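Long-range contacts in peptide synthetase, module 7 (PDB 4TX3), which is a condensation-type domain of a nonribosomal peptide synthetase that probably recruits the cytochromes P450 that cross-link the glycopeptide antibiotic precursor: residues R48-V53 with L130-H135; A160-R165 with E379-R384; T94-T99 with R124-A129. All blocks are in the same frame, centred on the assembly; numbering follows the deposited sequence.

Contact 1 of 3, residues R48-V53 with L130-H135; sequences RGRLDV and LSEKEH
Arg48 and Glu134 form an antiparallel, non-hydrogen-bonded pair near the end of strand 40-49 and at the start of strand 134-142, beside a type I turn from Ser131 to Glu134. At the next position Gly49 N donates to Lys133 O (2.7 Å, N-H...O angle 164°), approaching somewhat tilted from the carbonyl plane, and the CA of Arg48 makes a CA-H...O contact with the same oxygen. Glu134 O takes N-H groups from both Leu130 and Ser131, a classic beta bulge that closes the turn. Arg48 and Glu134 run side by side, with aliphatic CG of Arg48 3.5 Å from OE2 of Glu134; the carboxylate's salt bridge goes instead to Arg46. Leu51, its CG turned anti to the backbone N (chi1 174°), lays CD2 over one face of the His135 ring, 3.8 Å from the centroid, as a CH-pi contact. A water spans Gly49 O and His135 ND1, and a second joins Leu51 N to Glu132 O. Farther out toward solvent, Arg50 NH1 makes a long salt bridge with Glu132 OE2 (3.8 Å). Leu51 and His135 both sit against strand 123-129, while Leu51 also reaches strand 383-388 and helix 148-166.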
loop_
_atom_site.group_PDB
_atom_site.type_symbol
_atom_site.label_atom_id
_atom_site.label_comp_id
_atom_site.label_asym_id
_atom_site.label_seq_id
_atom_site.Cartn_x
_atom_site.Cartn_y
_atom_site.Cartn_z
ATOM N N ARG B 48 -18.173 -10.622 -12.323
ATOM C CA ARG B 48 -19.638 -10.717 -12.352
ATOM C C ARG B 48 -20.273 -9.362 -12.620
ATOM O O ARG B 48 -20.093 -8.418 -11.842
ATOM C CB ARG B 48 -20.166 -11.282 -11.037
ATOM C CG ARG B 48 -19.523 -12.595 -10.630
ATOM C CD ARG B 48 -19.857 -12.960 -9.191
ATOM N NE ARG B 48 -19.156 -12.126 -8.212
ATOM C CZ ARG B 48 -19.550 -11.953 -6.949
ATOM N NH1 ARG B 48 -20.655 -12.553 -6.505
ATOM N NH2 ARG B 48 -18.842 -11.174 -6.130
ATOM N N GLY B 49 -21.014 -9.262 -13.717
ATOM C CA GLY B 49 -21.578 -7.989 -14.118
ATOM C C GLY B 49 -21.432 -7.769 -15.610
ATOM O O GLY B 49 -21.021 -8.672 -16.339
ATOM N N ARG B 50 -21.769 -6.576 -16.076
ATOM C CA ARG B 50 -21.654 -6.307 -17.499
ATOM C C ARG B 50 -20.235 -5.880 -17.864
ATOM O O ARG B 50 -19.785 -4.775 -17.567
ATOM C CB ARG B 50 -22.684 -5.272 -17.939
ATOM C CG ARG B 50 -24.022 -5.940 -18.160
ATOM C CD ARG B 50 -25.026 -5.024 -18.791
ATOM N NE ARG B 50 -24.794 -4.846 -20.222
ATOM C CZ ARG B 50 -25.189 -5.703 -21.160
ATOM N NH1 ARG B 50 -25.825 -6.823 -20.816
ATOM N NH2 ARG B 50 -24.950 -5.439 -22.440
ATOM N N LEU B 51 -19.553 -6.808 -18.516
ATOM C CA LEU B 51 -18.174 -6.667 -18.897
ATOM C C LEU B 51 -18.049 -6.028 -20.280
ATOM O O LEU B 51 -18.628 -6.498 -21.256
ATOM C CB LEU B 51 -17.509 -8.043 -18.867
ATOM C CG LEU B 51 -16.071 -8.166 -19.359
ATOM C CD1 LEU B 51 -15.187 -7.247 -18.534
ATOM C CD2 LEU B 51 -15.591 -9.622 -19.282
ATOM N N ASP B 52 -17.293 -4.949 -20.365
ATOM C CA ASP B 52 -17.044 -4.329 -21.646
ATOM C C ASP B 52 -15.813 -5.028 -22.236
ATOM O O ASP B 52 -14.669 -4.679 -21.917
ATOM C CB ASP B 52 -16.850 -2.817 -21.469
ATOM C CG ASP B 52 -16.795 -2.053 -22.791
ATOM O OD1 ASP B 52 -16.358 -2.635 -23.818
ATOM O OD2 ASP B 52 -17.171 -0.852 -22.786
ATOM N N VAL B 53 -16.052 -6.031 -23.077
ATOM C CA VAL B 53 -14.980 -6.916 -23.524
ATOM C C VAL B 53 -13.966 -6.175 -24.410
ATOM O O VAL B 53 -12.755 -6.332 -24.238
ATOM C CB VAL B 53 -15.539 -8.151 -24.280
ATOM C CG1 VAL B 53 -14.411 -9.068 -24.703
ATOM C CG2 VAL B 53 -16.518 -8.918 -23.400
ATOM N N LEU B 130 -18.813 -17.656 -19.057
ATOM C CA LEU B 130 -19.638 -18.606 -18.323
ATOM C C LEU B 130 -21.124 -18.338 -18.532
ATOM O O LEU B 130 -21.906 -19.269 -18.696
ATOM C CB LEU B 130 -19.310 -18.546 -16.838
ATOM C CG LEU B 130 -17.966 -19.121 -16.417
ATOM C CD1 LEU B 130 -17.633 -18.584 -15.046
ATOM C CD2 LEU B 130 -18.009 -20.650 -16.407
ATOM N N SER B 131 -21.508 -17.066 -18.500
ATOM C CA SER B 131 -22.850 -16.641 -18.900
ATOM C C SER B 131 -22.778 -15.171 -19.299
ATOM O O SER B 131 -21.691 -14.618 -19.369
ATOM C CB SER B 131 -23.858 -16.856 -17.777
ATOM O OG SER B 131 -23.623 -15.946 -16.726
ATOM N N GLU B 132 -23.919 -14.533 -19.546
ATOM C CA GLU B 132 -23.911 -13.170 -20.077
ATOM C C GLU B 132 -23.282 -12.172 -19.102
ATOM O O GLU B 132 -22.708 -11.176 -19.532
ATOM C CB GLU B 132 -25.327 -12.714 -20.451
ATOM C CG GLU B 132 -25.377 -11.366 -21.172
ATOM C CD GLU B 132 -26.782 -10.975 -21.631
ATOM O OE1 GLU B 132 -27.765 -11.548 -21.096
ATOM O OE2 GLU B 132 -26.902 -10.098 -22.527
ATOM N N LYS B 133 -23.360 -12.440 -17.804
ATOM C CA LYS B 133 -22.764 -11.524 -16.824
ATOM C C LYS B 133 -21.732 -12.208 -15.917
ATOM O O LYS B 133 -21.444 -11.732 -14.821
ATOM C CB LYS B 133 -23.862 -10.864 -15.974
ATOM C CG LYS B 133 -24.757 -9.936 -16.777
ATOM C CD LYS B 133 -25.709 -9.123 -15.910
ATOM C CE LYS B 133 -26.636 -8.263 -16.775
ATOM N NZ LYS B 133 -27.507 -7.367 -15.964
ATOM N N GLU B 134 -21.176 -13.320 -16.378
ATOM C CA GLU B 134 -20.180 -14.052 -15.600
ATOM C C GLU B 134 -19.004 -14.445 -16.485
ATOM O O GLU B 134 -19.148 -15.254 -17.403
ATOM C CB GLU B 134 -20.791 -15.301 -14.969
ATOM C CG GLU B 134 -19.918 -15.950 -13.915
ATOM C CD GLU B 134 -20.517 -15.851 -12.521
ATOM O OE1 GLU B 134 -21.748 -15.645 -12.419
ATOM O OE2 GLU B 134 -19.767 -15.976 -11.526
ATOM N N HIS B 135 -17.843 -13.864 -16.218
ATOM C CA HIS B 135 -16.636 -14.214 -16.959
ATOM C C HIS B 135 -15.490 -14.524 -16.013
ATOM O O HIS B 135 -15.497 -14.123 -14.841
ATOM C CB HIS B 135 -16.209 -13.085 -17.905
ATOM C CG HIS B 135 -17.211 -12.760 -18.966
ATOM N ND1 HIS B 135 -18.367 -12.051 -18.710
ATOM C CD2 HIS B 135 -17.216 -13.028 -20.295
ATOM C CE1 HIS B 135 -19.048 -11.903 -19.835
ATOM N NE2 HIS B 135 -18.368 -12.483 -20.813
HETATM O O HOH W 1 -18.666 -10.449 -16.593
HETATM O O HOH W 2 -21.119 -9.249 -19.415
#

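Contact 2 of 3, residues A160-R165 with E379-R384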
loop_
_atom_site.group_PDB
_atom_site.type_symbol
_atom_site.label_atom_id
_atom_site.label_comp_id
_atom_site.label_asym_id
_atom_site.label_seq_id
_atom_site.Cartn_x
_atom_site.Cartn_y
_atom_site.Cartn_z
ATOM N N ALA B 160 -7.061 0.570 -13.784
ATOM C CA ALA B 160 -6.961 1.973 -14.193
ATOM C C ALA B 160 -7.264 2.150 -15.684
ATOM O O ALA B 160 -8.004 3.062 -16.077
ATOM C CB ALA B 160 -5.578 2.529 -13.871
ATOM N N ALA B 161 -6.703 1.267 -16.508
ATOM C CA ALA B 161 -6.908 1.348 -17.946
ATOM C C ALA B 161 -8.321 0.893 -18.352
ATOM O O ALA B 161 -8.909 1.467 -19.275
ATOM C CB ALA B 161 -5.862 0.543 -18.669
ATOM N N TYR B 162 -8.875 -0.112 -17.664
ATOM C CA TYR B 162 -10.245 -0.551 -17.963
ATOM C C TYR B 162 -11.253 0.559 -17.667
ATOM O O TYR B 162 -12.178 0.780 -18.444
ATOM C CB TYR B 162 -10.616 -1.810 -17.178
ATOM C CG TYR B 162 -12.032 -2.312 -17.446
ATOM C CD1 TYR B 162 -12.369 -2.887 -18.665
ATOM C CD2 TYR B 162 -13.029 -2.217 -16.471
ATOM C CE1 TYR B 162 -13.655 -3.346 -18.917
ATOM C CE2 TYR B 162 -14.321 -2.686 -16.709
ATOM C CZ TYR B 162 -14.629 -3.254 -17.935
ATOM O OH TYR B 162 -15.907 -3.726 -18.191
ATOM N N GLY B 163 -11.059 1.249 -16.545
ATOM C CA GLY B 163 -11.868 2.393 -16.190
ATOM C C GLY B 163 -11.993 3.378 -17.334
ATOM O O GLY B 163 -13.105 3.702 -17.762
ATOM N N ALA B 164 -10.854 3.836 -17.847
ATOM C CA ALA B 164 -10.823 4.824 -18.931
ATOM C C ALA B 164 -11.395 4.291 -20.243
ATOM O O ALA B 164 -12.248 4.939 -20.858
ATOM C CB ALA B 164 -9.391 5.317 -19.157
ATOM N N ARG B 165 -10.905 3.130 -20.680
ATOM C CA ARG B 165 -11.340 2.528 -21.939
ATOM C C ARG B 165 -12.840 2.216 -21.921
ATOM O O ARG B 165 -13.534 2.381 -22.928
ATOM C CB ARG B 165 -10.544 1.258 -22.232
ATOM C CG ARG B 165 -9.109 1.502 -22.613
ATOM C CD ARG B 165 -8.998 2.285 -23.922
ATOM N NE ARG B 165 -7.615 2.344 -24.364
ATOM C CZ ARG B 165 -7.167 3.060 -25.393
ATOM N NH1 ARG B 165 -7.995 3.804 -26.119
ATOM N NH2 ARG B 165 -5.875 3.031 -25.689
ATOM N N GLU B 379 -10.621 -3.527 -7.913
ATOM C CA GLU B 379 -11.972 -3.069 -8.201
ATOM C C GLU B 379 -12.139 -2.573 -9.641
ATOM O O GLU B 379 -11.475 -1.622 -10.071
ATOM C CB GLU B 379 -12.350 -1.960 -7.225
ATOM C CG GLU B 379 -13.732 -1.360 -7.446
ATOM C CD GLU B 379 -13.991 -0.163 -6.541
ATOM O OE1 GLU B 379 -13.437 0.924 -6.827
ATOM O OE2 GLU B 379 -14.733 -0.313 -5.540
ATOM N N LEU B 380 -13.038 -3.219 -10.380
ATOM C CA LEU B 380 -13.340 -2.820 -11.752
ATOM C C LEU B 380 -14.751 -2.272 -11.832
ATOM O O LEU B 380 -15.679 -2.875 -11.305
ATOM C CB LEU B 380 -13.187 -4.000 -12.701
ATOM C CG LEU B 380 -11.785 -4.578 -12.866
ATOM C CD1 LEU B 380 -11.924 -6.007 -13.290
ATOM C CD2 LEU B 380 -11.020 -3.807 -13.921
ATOM N N PRO B 381 -14.918 -1.127 -12.499
ATOM C CA PRO B 381 -16.212 -0.455 -12.648
ATOM C C PRO B 381 -17.331 -1.345 -13.218
ATOM O O PRO B 381 -17.165 -1.960 -14.278
ATOM C CB PRO B 381 -15.896 0.709 -13.609
ATOM C CG PRO B 381 -14.546 0.426 -14.169
ATOM C CD PRO B 381 -13.827 -0.373 -13.135
ATOM N N ALA B 382 -18.453 -1.385 -12.493
ATOM C CA ALA B 382 -19.664 -2.141 -12.831
ATOM C C ALA B 382 -19.465 -3.643 -12.746
ATOM O O ALA B 382 -20.122 -4.388 -13.465
ATOM C CB ALA B 382 -20.179 -1.762 -14.231
ATOM N N LEU B 383 -18.576 -4.084 -11.857
ATOM C CA LEU B 383 -18.226 -5.504 -11.743
ATOM C C LEU B 383 -17.888 -5.914 -10.316
ATOM O O LEU B 383 -17.196 -5.196 -9.599
ATOM C CB LEU B 383 -17.031 -5.840 -12.654
ATOM C CG LEU B 383 -17.247 -5.799 -14.169
ATOM C CD1 LEU B 383 -15.932 -5.879 -14.904
ATOM C CD2 LEU B 383 -18.162 -6.935 -14.590
ATOM N N ARG B 384 -18.373 -7.076 -9.906
ATOM C CA ARG B 384 -17.900 -7.690 -8.676
ATOM C C ARG B 384 -16.755 -8.599 -9.072
ATOM O O ARG B 384 -16.925 -9.499 -9.905
ATOM C CB ARG B 384 -19.000 -8.483 -7.973
ATOM C CG ARG B 384 -20.021 -7.640 -7.239
ATOM C CD ARG B 384 -21.430 -8.234 -7.403
ATOM N NE ARG B 384 -21.934 -8.022 -8.765
ATOM C CZ ARG B 384 -22.836 -8.791 -9.380
ATOM N NH1 ARG B 384 -23.379 -9.843 -8.759
ATOM N NH2 ARG B 384 -23.207 -8.496 -10.624
HETATM O O HOH W 3 -17.688 -2.981 -16.484
#
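Tyr162 projects from helix 148-166 onto the turn that leads into strand 383-388, and it carries most of this buried contact. Its CB already lies 3.8 Å from CD2 of Leu380. With CG anti to the backbone N (chi1 180°), the ring is carried out toward the turn, and its CD2 comes 3.6 Å from the same Leu380 methyl, the two side chains crossing at about a right angle. Tyr162 CD2 also meets CG of Pro381 at 3.8 Å, as the two side chains slide past each other in opposite directions. One atom further on, CE2 has the carbonyl O of Pro381 at the ring edge, in plane, and Leu383 CD1 4.0 Å away. At the tip, OH bonds a water (2.6 Å) that donates to Pro381 O, and it also accepts the backbone N-H of Asp52, so this buried hydroxyl has two polar partners. A phenylalanine here would probably keep the apolar packing but leave the Asp52 N-H without its acceptor and the water held by Pro381 O alone among the partners described. Next to the ring, Pro381 CG sits 3.9 Å from CA of Gly163. Residues Leu380 to Leu383 form a type II turn, with proline in its second position and Ala382 at positive phi. Nearby, Glu379 and Arg384 make polar contacts with the chain of another protein. Along the chain, strand 383-388 lies between 363-369 and 399-407, two neighbouring strands of the other sheet, yet it pairs with strand 40-49, an excursion consistent with the latch crossover between the two lobes of condensation domains.

Contact 3 of 3, residues T94-T99 with R124-A129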
loop_
_atom_site.group_PDB
_atom_site.type_symbol
_atom_site.label_atom_id
_atom_site.label_comp_id
_atom_site.label_asym_id
_atom_site.label_seq_id
_atom_site.Cartn_x
_atom_site.Cartn_y
_atom_site.Cartn_z
ATOM N N THR B 94 -10.898 -12.730 -27.822
ATOM C CA THR B 94 -12.159 -13.359 -28.163
ATOM C C THR B 94 -12.545 -14.344 -27.057
ATOM O O THR B 94 -11.772 -15.244 -26.721
ATOM C CB THR B 94 -12.066 -14.077 -29.513
ATOM O OG1 THR B 94 -11.128 -15.147 -29.403
ATOM C CG2 THR B 94 -11.572 -13.120 -30.586
ATOM N N PRO B 95 -13.743 -14.170 -26.481
ATOM C CA PRO B 95 -14.207 -15.020 -25.379
ATOM C C PRO B 95 -14.294 -16.493 -25.766
ATOM O O PRO B 95 -14.601 -16.833 -26.914
ATOM C CB PRO B 95 -15.604 -14.467 -25.062
ATOM C CG PRO B 95 -15.634 -13.102 -25.655
ATOM C CD PRO B 95 -14.754 -13.168 -26.863
ATOM N N VAL B 96 -14.008 -17.349 -24.793
ATOM C CA VAL B 96 -14.050 -18.795 -24.940
ATOM C C VAL B 96 -15.189 -19.325 -24.084
ATOM O O VAL B 96 -15.147 -19.166 -22.863
ATOM C CB VAL B 96 -12.709 -19.444 -24.490
ATOM C CG1 VAL B 96 -12.808 -20.955 -24.482
ATOM C CG2 VAL B 96 -11.558 -18.965 -25.365
ATOM N N PRO B 97 -16.225 -19.920 -24.712
ATOM C CA PRO B 97 -17.345 -20.470 -23.922
ATOM C C PRO B 97 -16.848 -21.546 -22.953
ATOM O O PRO B 97 -15.938 -22.323 -23.287
ATOM C CB PRO B 97 -18.286 -21.062 -24.981
ATOM C CG PRO B 97 -17.945 -20.318 -26.264
ATOM C CD PRO B 97 -16.445 -20.044 -26.166
ATOM N N ALA B 98 -17.412 -21.572 -21.750
ATOM C CA ALA B 98 -16.936 -22.495 -20.729
ATOM C C ALA B 98 -18.033 -22.782 -19.735
ATOM O O ALA B 98 -18.997 -22.029 -19.640
ATOM C CB ALA B 98 -15.721 -21.932 -20.017
ATOM N N THR B 99 -17.881 -23.876 -18.996
ATOM C CA THR B 99 -18.803 -24.216 -17.918
ATOM C C THR B 99 -18.055 -24.238 -16.605
ATOM O O THR B 99 -16.826 -24.309 -16.587
ATOM C CB THR B 99 -19.447 -25.576 -18.133
ATOM O OG1 THR B 99 -18.428 -26.583 -18.037
ATOM C CG2 THR B 99 -20.105 -25.643 -19.503
ATOM N N ARG B 124 0.366 -13.709 -21.367
ATOM C CA ARG B 124 -0.674 -14.407 -22.093
ATOM C C ARG B 124 -1.982 -14.291 -21.322
ATOM O O ARG B 124 -2.020 -14.491 -20.105
ATOM C CB ARG B 124 -0.258 -15.862 -22.273
ATOM C CG ARG B 124 -1.275 -16.763 -22.848
ATOM C CD ARG B 124 -0.900 -18.203 -22.555
ATOM N NE ARG B 124 0.398 -18.554 -23.113
ATOM C CZ ARG B 124 1.272 -19.338 -22.493
ATOM N NH1 ARG B 124 0.963 -19.854 -21.300
ATOM N NH2 ARG B 124 2.443 -19.611 -23.064
ATOM N N CYS B 125 -3.055 -13.952 -22.019
ATOM C CA CYS B 125 -4.332 -13.819 -21.353
ATOM C C CYS B 125 -5.413 -14.568 -22.114
ATOM O O CYS B 125 -5.289 -14.782 -23.324
ATOM C CB CYS B 125 -4.695 -12.340 -21.186
ATOM S SG CYS B 125 -4.728 -11.356 -22.707
ATOM N N GLU B 126 -6.457 -14.990 -21.399
ATOM C CA GLU B 126 -7.640 -15.543 -22.048
ATOM C C GLU B 126 -8.899 -15.178 -21.262
ATOM O O GLU B 126 -8.876 -15.008 -20.042
ATOM C CB GLU B 126 -7.522 -17.069 -22.208
ATOM C CG GLU B 126 -8.239 -17.615 -23.464
ATOM C CD GLU B 126 -8.005 -19.122 -23.713
ATOM O OE1 GLU B 126 -7.751 -19.874 -22.741
ATOM O OE2 GLU B 126 -8.085 -19.566 -24.886
ATOM N N LEU B 127 -10.004 -15.034 -21.973
ATOM C CA LEU B 127 -11.249 -14.690 -21.318
ATOM C C LEU B 127 -12.250 -15.815 -21.526
ATOM O O LEU B 127 -12.587 -16.163 -22.660
ATOM C CB LEU B 127 -11.788 -13.360 -21.846
ATOM C CG LEU B 127 -13.038 -12.833 -21.140
ATOM C CD1 LEU B 127 -12.770 -12.549 -19.668
ATOM C CD2 LEU B 127 -13.558 -11.584 -21.851
ATOM N N PHE B 128 -12.708 -16.386 -20.420
ATOM C CA PHE B 128 -13.687 -17.465 -20.449
ATOM C C PHE B 128 -15.093 -16.919 -20.186
ATOM O O PHE B 128 -15.299 -16.153 -19.238
ATOM C CB PHE B 128 -13.311 -18.544 -19.427
ATOM C CG PHE B 128 -11.989 -19.183 -19.712
ATOM C CD1 PHE B 128 -11.860 -20.111 -20.740
ATOM C CD2 PHE B 128 -10.860 -18.833 -18.987
ATOM C CE1 PHE B 128 -10.639 -20.689 -21.031
ATOM C CE2 PHE B 128 -9.635 -19.408 -19.268
ATOM C CZ PHE B 128 -9.525 -20.340 -20.297
ATOM N N ALA B 129 -16.051 -17.289 -21.034
ATOM C CA ALA B 129 -17.424 -16.826 -20.856
ATOM C C ALA B 129 -18.298 -17.925 -20.250
ATOM O O ALA B 129 -18.489 -18.985 -20.843
ATOM C CB ALA B 129 -17.999 -16.349 -22.169
HETATM O O HOH W 4 -9.676 -14.974 -24.684
#
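The Phe128 ring is met obliquely by Val96, whose CB lies 3.9 Å from CD1 while CG1 reaches CD1 and CE1, and by Ala98 CB; Val96 and Phe128 run side by side on one surface of the sheet. Phe128 turns its CG anti to the carbonyl carbon (chi1 -62°), which carries the ring alongside Val96, and Leu103, Arg106 and Leu107 of helix 103-112 pack on it. The other flat group, the carboxylate of Glu126, brings OE2 to 3.6 Å from Val96 CG2, while its OE1 is held in a salt bridge by Arg110. The backbones pair in parallel. Val96 N donates to Leu127 O (2.8 Å), almost in line with the C=O bond, whereas Ala129 N reaches Val96 O (2.8 Å) from above the carbonyl plane. Ala98 N then bonds Ala129 O at 2.9 Å, with a more bent N-H...O angle of 139°. Val96 is flanked by Pro95 and Pro97, neither of which has an N-H to give. On the opposite surface from Phe128, Pro95 CB approaches Ala129 CB. A water links Thr94 O to Leu127 N and so prolongs the pairing. Strand 96-97, helix 103-112 and strand 123-129 make a beta-alpha-beta unit, with 96-97 at the margin of the sheet.

In the fold
All three contacts belong to one five-stranded sheet and the helices packed on it, contact 2 bringing in helix 148-166. Contact 1 occupies the middle: its centre is 13 Å from that of contact 2 and 11 Å from that of contact 3. Toward contact 2, Arg48 O bonds Arg384 N (2.9 Å), bringing strand 383-388 onto strand 40-49, and Leu51 CD1 packs on Tyr162 OH (3.6 Å). Toward contact 3, Leu51 CD2 meets Leu127 CD2 at 3.8 Å, so Leu51 touches both neighbours. Contacts 2 and 3 do not meet, their nearest atoms being about 9 Å apart. Along the chain, contact 3 is nested within the loop closed by contact 1, whereas contact 2 follows later.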